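Local atomic coordinates of Cap5O (Staphylococcus aureus, PDB entry 3OJO), a protein that probably oxidises UDP-N-acetyl-mannosamine with NAD as electron acceptor during capsular polysaccharide biosynthesis. Residues P92-D104 and V265-I278. Sequence-based numbering, arbitrary orientation.
With NAD (nicotinamide-adenine-dinucleotide), chain J.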
loop_
_atom_site.group_PDB
_atom_site.type_symbol
_atom_site.label_atom_id
_atom_site.label_comp_id
_atom_site.label_asym_id
_atom_site.label_seq_id
_atom_site.Cartn_x
_atom_site.Cartn_y
_atom_site.Cartn_z
ATOM N N PRO B 92 -14.127 -24.158 6.224
ATOM C CA PRO B 92 -12.885 -23.446 5.892
ATOM C C PRO B 92 -12.631 -23.287 4.393
ATOM O O PRO B 92 -13.183 -24.012 3.560
ATOM C CB PRO B 92 -11.787 -24.285 6.569
ATOM C CG PRO B 92 -12.480 -25.503 7.127
ATOM C CD PRO B 92 -13.859 -25.562 6.586
ATOM N N THR B 93 -11.812 -22.300 4.053
ATOM C CA THR B 93 -11.396 -22.042 2.671
ATOM C C THR B 93 -9.888 -22.146 2.679
ATOM O O THR B 93 -9.207 -21.147 2.894
ATOM C CB THR B 93 -11.958 -20.743 2.107
ATOM O OG1 THR B 93 -11.493 -19.690 2.915
ATOM C CG2 THR B 93 -13.455 -20.742 2.071
ATOM N N PRO B 94 -9.355 -23.389 2.565
ATOM C CA PRO B 94 -7.896 -23.572 2.635
ATOM C C PRO B 94 -7.130 -22.853 1.525
ATOM O O PRO B 94 -7.723 -22.369 0.550
ATOM C CB PRO B 94 -7.730 -25.099 2.561
ATOM C CG PRO B 94 -9.086 -25.665 2.833
ATOM C CD PRO B 94 -10.039 -24.675 2.300
ATOM N N ASN B 95 -5.822 -22.712 1.702
ATOM C CA ASN B 95 -5.062 -22.043 0.658
ATOM C C ASN B 95 -4.602 -23.035 -0.388
ATOM O O ASN B 95 -4.177 -24.151 -0.065
ATOM C CB ASN B 95 -3.946 -21.166 1.214
ATOM C CG ASN B 95 -4.327 -19.705 1.187
ATOM O OD1 ASN B 95 -4.549 -19.059 2.222
ATOM N ND2 ASN B 95 -4.463 -19.168 -0.013
ATOM N N ASN B 96 -4.796 -22.663 -1.651
ATOM C CA ASN B 96 -4.432 -23.484 -2.797
ATOM C C ASN B 96 -2.908 -23.537 -2.956
ATOM O O ASN B 96 -2.217 -22.556 -2.645
ATOM C CB ASN B 96 -5.081 -22.925 -4.068
ATOM C CG ASN B 96 -6.524 -23.297 -4.268
ATOM O OD1 ASN B 96 -6.928 -24.457 -4.131
ATOM N ND2 ASN B 96 -7.299 -22.338 -4.747
ATOM N N ASP B 97 -2.378 -24.695 -3.409
ATOM C CA ASP B 97 -0.944 -24.817 -3.661
ATOM C C ASP B 97 -0.669 -24.127 -4.994
ATOM O O ASP B 97 -0.746 -24.739 -6.066
ATOM C CB ASP B 97 -0.453 -26.272 -3.598
ATOM C CG ASP B 97 -0.435 -26.831 -2.185
ATOM O OD1 ASP B 97 0.277 -26.256 -1.321
ATOM O OD2 ASP B 97 -1.109 -27.860 -1.944
ATOM N N ASP B 98 -0.496 -22.795 -4.890
ATOM C CA ASP B 98 -0.255 -21.829 -5.960
ATOM C C ASP B 98 0.426 -20.568 -5.390
ATOM O O ASP B 98 0.339 -20.294 -4.184
ATOM C CB ASP B 98 -1.562 -21.491 -6.734
ATOM C CG ASP B 98 -2.521 -20.503 -6.077
ATOM O OD1 ASP B 98 -2.729 -20.595 -4.842
ATOM O OD2 ASP B 98 -3.100 -19.671 -6.804
ATOM N N GLN B 99 1.112 -19.832 -6.279
ATOM C CA GLN B 99 1.895 -18.609 -6.057
ATOM C C GLN B 99 1.072 -17.525 -5.359
ATOM O O GLN B 99 1.396 -17.124 -4.237
ATOM C CB GLN B 99 2.439 -18.052 -7.406
ATOM C CG GLN B 99 2.743 -19.091 -8.504
ATOM C CD GLN B 99 1.513 -19.571 -9.262
ATOM O OE1 GLN B 99 0.799 -18.794 -9.908
ATOM N NE2 GLN B 99 1.249 -20.875 -9.214
ATOM N N TYR B 100 -0.018 -17.098 -6.035
ATOM C CA TYR B 100 -0.999 -16.064 -5.678
ATOM C C TYR B 100 -1.745 -16.284 -4.361
ATOM O O TYR B 100 -2.373 -15.342 -3.866
ATOM C CB TYR B 100 -2.038 -15.938 -6.814
ATOM C CG TYR B 100 -1.468 -15.409 -8.111
ATOM C CD1 TYR B 100 -1.383 -14.042 -8.353
ATOM C CD2 TYR B 100 -1.001 -16.276 -9.097
ATOM C CE1 TYR B 100 -0.859 -13.549 -9.547
ATOM C CE2 TYR B 100 -0.458 -15.794 -10.291
ATOM C CZ TYR B 100 -0.389 -14.428 -10.510
ATOM O OH TYR B 100 0.143 -13.943 -11.682
ATOM N N ARG B 101 -1.691 -17.517 -3.808
ATOM C CA ARG B 101 -2.434 -17.964 -2.629
ATOM C C ARG B 101 -3.950 -17.658 -2.780
ATOM O O ARG B 101 -4.509 -16.697 -2.227
ATOM C CB ARG B 101 -1.765 -17.616 -1.274
ATOM C CG ARG B 101 -2.223 -16.336 -0.606
ATOM C CD ARG B 101 -1.598 -16.117 0.744
ATOM N NE ARG B 101 -1.694 -14.704 1.097
ATOM C CZ ARG B 101 -1.505 -14.209 2.313
ATOM N NH1 ARG B 101 -1.213 -15.016 3.328
ATOM N NH2 ARG B 101 -1.617 -12.907 2.529
ATOM N N SER B 102 -4.569 -18.427 -3.666
ATOM C CA SER B 102 -5.982 -18.297 -3.942
ATOM C C SER B 102 -6.747 -19.074 -2.888
ATOM O O SER B 102 -6.211 -20.015 -2.284
ATOM C CB SER B 102 -6.297 -18.845 -5.326
ATOM O OG SER B 102 -6.367 -17.775 -6.250
ATOM N N CYS B 103 -7.985 -18.661 -2.648
ATOM C CA CYS B 103 -8.854 -19.348 -1.701
ATOM C C CYS B 103 -9.366 -20.607 -2.363
ATOM O O CYS B 103 -9.754 -20.581 -3.540
ATOM C CB CYS B 103 -10.021 -18.460 -1.282
ATOM S SG CYS B 103 -9.572 -16.876 -0.521
ATOM N N ASP B 104 -9.389 -21.699 -1.613
ATOM C CA ASP B 104 -9.943 -22.940 -2.119
ATOM C C ASP B 104 -11.435 -22.987 -1.733
ATOM O O ASP B 104 -11.752 -23.034 -0.543
ATOM C CB ASP B 104 -9.149 -24.139 -1.576
ATOM C CG ASP B 104 -9.602 -25.495 -2.069
ATOM O OD1 ASP B 104 -9.306 -26.499 -1.384
ATOM O OD2 ASP B 104 -10.271 -25.552 -3.127
ATOM N N VAL B 265 4.315 -13.912 5.719
ATOM C CA VAL B 265 2.865 -13.745 5.860
ATOM C C VAL B 265 2.200 -15.121 5.884
ATOM O O VAL B 265 2.670 -16.023 5.197
ATOM C CB VAL B 265 2.276 -12.803 4.756
ATOM C CG1 VAL B 265 0.774 -12.614 4.907
ATOM C CG2 VAL B 265 2.956 -11.446 4.766
ATOM N N GLY B 266 1.126 -15.269 6.658
ATOM C CA GLY B 266 0.397 -16.525 6.760
ATOM C C GLY B 266 -1.101 -16.387 6.637
ATOM O O GLY B 266 -1.580 -15.402 6.079
ATOM N N GLY B 267 -1.828 -17.381 7.158
ATOM C CA GLY B 267 -3.290 -17.475 7.149
ATOM C C GLY B 267 -3.995 -17.168 5.835
ATOM O O GLY B 267 -3.762 -17.831 4.818
ATOM N N HIS B 268 -4.880 -16.156 5.883
ATOM C CA HIS B 268 -5.738 -15.549 4.845
ATOM C C HIS B 268 -5.334 -15.685 3.361
ATOM O O HIS B 268 -4.146 -15.759 3.035
ATOM C CB HIS B 268 -5.942 -14.055 5.172
ATOM C CG HIS B 268 -4.663 -13.305 5.415
ATOM N ND1 HIS B 268 -4.105 -13.211 6.686
ATOM C CD2 HIS B 268 -3.867 -12.645 4.542
ATOM C CE1 HIS B 268 -2.995 -12.500 6.541
ATOM N NE2 HIS B 268 -2.809 -12.135 5.273
ATOM N N CYS B 269 -6.340 -15.637 2.463
ATOM C CA CYS B 269 -6.157 -15.718 1.017
ATOM C C CYS B 269 -6.591 -14.437 0.293
ATOM O O CYS B 269 -7.432 -13.688 0.804
ATOM C CB CYS B 269 -6.794 -16.975 0.433
ATOM S SG CYS B 269 -8.444 -17.370 1.079
ATOM N N LEU B 270 -5.966 -14.156 -0.871
ATOM C CA LEU B 270 -6.102 -12.892 -1.605
ATOM C C LEU B 270 -7.186 -12.746 -2.685
ATOM O O LEU B 270 -7.867 -13.722 -3.009
ATOM C CB LEU B 270 -4.734 -12.445 -2.139
ATOM C CG LEU B 270 -3.565 -12.463 -1.190
ATOM C CD1 LEU B 270 -2.341 -11.928 -1.878
ATOM C CD2 LEU B 270 -3.846 -11.672 0.090
ATOM N N ALA B 271 -7.321 -11.501 -3.241
ATOM C CA ALA B 271 -8.255 -11.053 -4.292
ATOM C C ALA B 271 -7.947 -11.660 -5.689
ATOM O O ALA B 271 -7.952 -10.964 -6.717
ATOM C CB ALA B 271 -8.283 -9.522 -4.355
ATOM N N VAL B 272 -7.700 -12.975 -5.718
ATOM C CA VAL B 272 -7.412 -13.692 -6.952
ATOM C C VAL B 272 -8.258 -14.936 -7.072
ATOM O O VAL B 272 -8.214 -15.806 -6.198
ATOM C CB VAL B 272 -5.904 -13.964 -7.192
ATOM C CG1 VAL B 272 -5.204 -12.733 -7.767
ATOM C CG2 VAL B 272 -5.209 -14.453 -5.920
ATOM N N ASP B 273 -9.077 -14.997 -8.127
ATOM C CA ASP B 273 -9.871 -16.185 -8.390
ATOM C C ASP B 273 -8.950 -17.159 -9.163
ATOM O O ASP B 273 -8.201 -16.719 -10.052
ATOM C CB ASP B 273 -11.186 -15.858 -9.119
ATOM C CG ASP B 273 -11.052 -15.567 -10.595
ATOM O OD1 ASP B 273 -10.875 -14.383 -10.950
ATOM O OD2 ASP B 273 -11.131 -16.521 -11.395
ATOM N N PRO B 274 -8.918 -18.461 -8.772
ATOM C CA PRO B 274 -8.003 -19.413 -9.441
ATOM C C PRO B 274 -8.040 -19.414 -10.973
ATOM O O PRO B 274 -6.991 -19.536 -11.612
ATOM C CB PRO B 274 -8.403 -20.764 -8.841
ATOM C CG PRO B 274 -8.980 -20.421 -7.499
ATOM C CD PRO B 274 -9.709 -19.127 -7.713
ATOM N N TYR B 275 -9.233 -19.213 -11.554
ATOM C CA TYR B 275 -9.416 -19.207 -12.993
ATOM C C TYR B 275 -9.097 -17.895 -13.735
ATOM O O TYR B 275 -7.975 -17.745 -14.205
ATOM C CB TYR B 275 -10.767 -19.842 -13.399
ATOM C CG TYR B 275 -10.950 -19.965 -14.894
ATOM C CD1 TYR B 275 -10.195 -20.869 -15.638
ATOM C CD2 TYR B 275 -11.850 -19.153 -15.574
ATOM C CE1 TYR B 275 -10.322 -20.949 -17.025
ATOM C CE2 TYR B 275 -11.982 -19.220 -16.958
ATOM C CZ TYR B 275 -11.245 -20.147 -17.677
ATOM O OH TYR B 275 -11.389 -20.224 -19.042
ATOM N N PHE B 276 -10.083 -16.985 -13.878
ATOM C CA PHE B 276 -10.010 -15.726 -14.629
ATOM C C PHE B 276 -8.700 -14.936 -14.557
ATOM O O PHE B 276 -8.109 -14.656 -15.603
ATOM C CB PHE B 276 -11.192 -14.801 -14.293
ATOM C CG PHE B 276 -12.568 -15.310 -14.649
ATOM C CD1 PHE B 276 -13.113 -15.070 -15.904
ATOM C CD2 PHE B 276 -13.350 -15.965 -13.704
ATOM C CE1 PHE B 276 -14.395 -15.521 -16.225
ATOM C CE2 PHE B 276 -14.636 -16.410 -14.024
ATOM C CZ PHE B 276 -15.146 -16.185 -15.284
ATOM N N ILE B 277 -8.253 -14.572 -13.336
ATOM C CA ILE B 277 -7.058 -13.737 -13.133
ATOM C C ILE B 277 -5.733 -14.446 -12.770
ATOM O O ILE B 277 -4.831 -13.821 -12.189
ATOM C CB ILE B 277 -7.358 -12.459 -12.295
ATOM C CG1 ILE B 277 -7.993 -12.831 -10.932
ATOM C CG2 ILE B 277 -8.223 -11.470 -13.109
ATOM C CD1 ILE B 277 -8.028 -11.773 -9.935
ATOM N N ILE B 278 -5.612 -15.739 -13.139
ATOM C CA ILE B 278 -4.411 -16.572 -12.962
ATOM C C ILE B 278 -4.262 -17.432 -14.225
ATOM O O ILE B 278 -3.210 -17.401 -14.866
ATOM C CB ILE B 278 -4.369 -17.434 -11.653
ATOM C CG1 ILE B 278 -4.508 -16.578 -10.374
ATOM C CG2 ILE B 278 -3.078 -18.287 -11.601
ATOM C CD1 ILE B 278 -4.759 -17.352 -9.115
HETATM P PA NAD J . -12.373 -23.967 11.379
HETATM O O1A NAD J . -11.396 -24.916 10.805
HETATM O O2A NAD J . -12.065 -23.648 12.788
HETATM O O5B NAD J . -13.840 -24.618 11.274
HETATM C C5B NAD J . -14.282 -25.271 10.114
HETATM C C4B NAD J . -15.181 -26.404 10.549
HETATM O O4B NAD J . -16.008 -26.784 9.469
HETATM C C3B NAD J . -14.406 -27.645 11.012
HETATM O O3B NAD J . -14.965 -28.119 12.232
HETATM C C2B NAD J . -14.712 -28.658 9.917
HETATM O O2B NAD J . -14.722 -29.997 10.369
HETATM C C1B NAD J . -16.075 -28.203 9.423
HETATM N N9A NAD J . -16.320 -28.659 8.047
HETATM C C8A NAD J . -15.396 -28.701 7.025
HETATM N N7A NAD J . -16.024 -29.067 5.886
HETATM C C5A NAD J . -17.333 -29.265 6.177
HETATM C C6A NAD J . -18.411 -29.668 5.387
HETATM N N6A NAD J . -18.198 -29.917 4.090
HETATM N N1A NAD J . -19.673 -29.789 5.965
HETATM C C2A NAD J . -19.862 -29.501 7.307
HETATM N N3A NAD J . -18.790 -29.107 8.084
HETATM C C4A NAD J . -17.546 -28.991 7.529
HETATM O O3 NAD J . -12.426 -22.651 10.436
HETATM P PN NAD J . -12.958 -21.220 10.932
HETATM O O1N NAD J . -11.838 -20.544 11.633
HETATM O O2N NAD J . -14.274 -21.381 11.598
HETATM O O5D NAD J . -13.154 -20.433 9.568
HETATM C C5D NAD J . -13.774 -21.026 8.457
HETATM C C4D NAD J . -13.574 -20.096 7.265
HETATM O O4D NAD J . -14.165 -18.832 7.524
HETATM C C3D NAD J . -12.113 -19.741 6.988
HETATM O O3D NAD J . -11.326 -20.744 6.373
HETATM C C2D NAD J . -12.308 -18.530 6.110
HETATM O O2D NAD J . -12.883 -18.943 4.898
HETATM C C1D NAD J . -13.424 -17.818 6.858
HETATM N N1N NAD J . -12.785 -16.847 7.775
HETATM C C2N NAD J . -12.519 -17.145 9.093
HETATM C C3N NAD J . -11.879 -16.196 9.906
HETATM C C7N NAD J . -11.966 -16.300 11.403
HETATM O O7N NAD J . -12.272 -15.123 12.127
HETATM N N7N NAD J . -11.728 -17.470 12.010
HETATM C C4N NAD J . -11.483 -14.966 9.361
HETATM C C5N NAD J . -11.719 -14.684 8.017
HETATM C C6N NAD J . -12.359 -15.650 7.237
#
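A disulfide joins C103 to C269, the two SG atoms 2.0 Å apart with a torsion of 103° about the S-S bond. It links the loop between strand 86-89 and helix 106-115 to the segment leading into helix 275-280. On C269, SG stands between the backbone N and the carbonyl carbon (chi1 43°), which directs it across to C103. Beside the disulfide, one backbone hydrogen bond joins the segments, L270 N donating to R101 O at 3.2 Å.

The extended R101 side chain runs back along 265-270. At the edge of its guanidinium, NH1 makes a weak hydrogen bond to G266 O (2.8 Å), while the carbonyl oxygen of H268 lies over one face. The H268 imidazole meets NH2 through CD2, ring and guanidinium planes 64° apart. V265 CG1 and L270 CD2 pack obliquely against the same group, and NH2 forms a salt bridge with D223 of helix 208-238, which probably offsets the nearby positive charge of R292.

The GGHC sequence at 266-269 belongs to the central domain and resembles the family's GGxC motif, whose cysteine is the nucleophile in UDP-glucose dehydrogenases; C269 occupies that position, and within the disulfide its sulfur could not act so. The partner loop comes from the Rossmann-type NAD-binding domain, so the disulfide joins the two domains in this oxidised conformation. Near the start of that loop, T93 N donates to NAD O3D (2.8 Å), and T93 OG1 is hydrogen-bonded to O2D.

S102 OG donates to V272 O (2.7 Å) from above the carbonyl plane, and S102 N-H points almost straight at the syn lone pair of D98 OD1. I278 CG1 makes a CH-pi contact over one face of Y100, while V272 CG2 presses on Y100 CB.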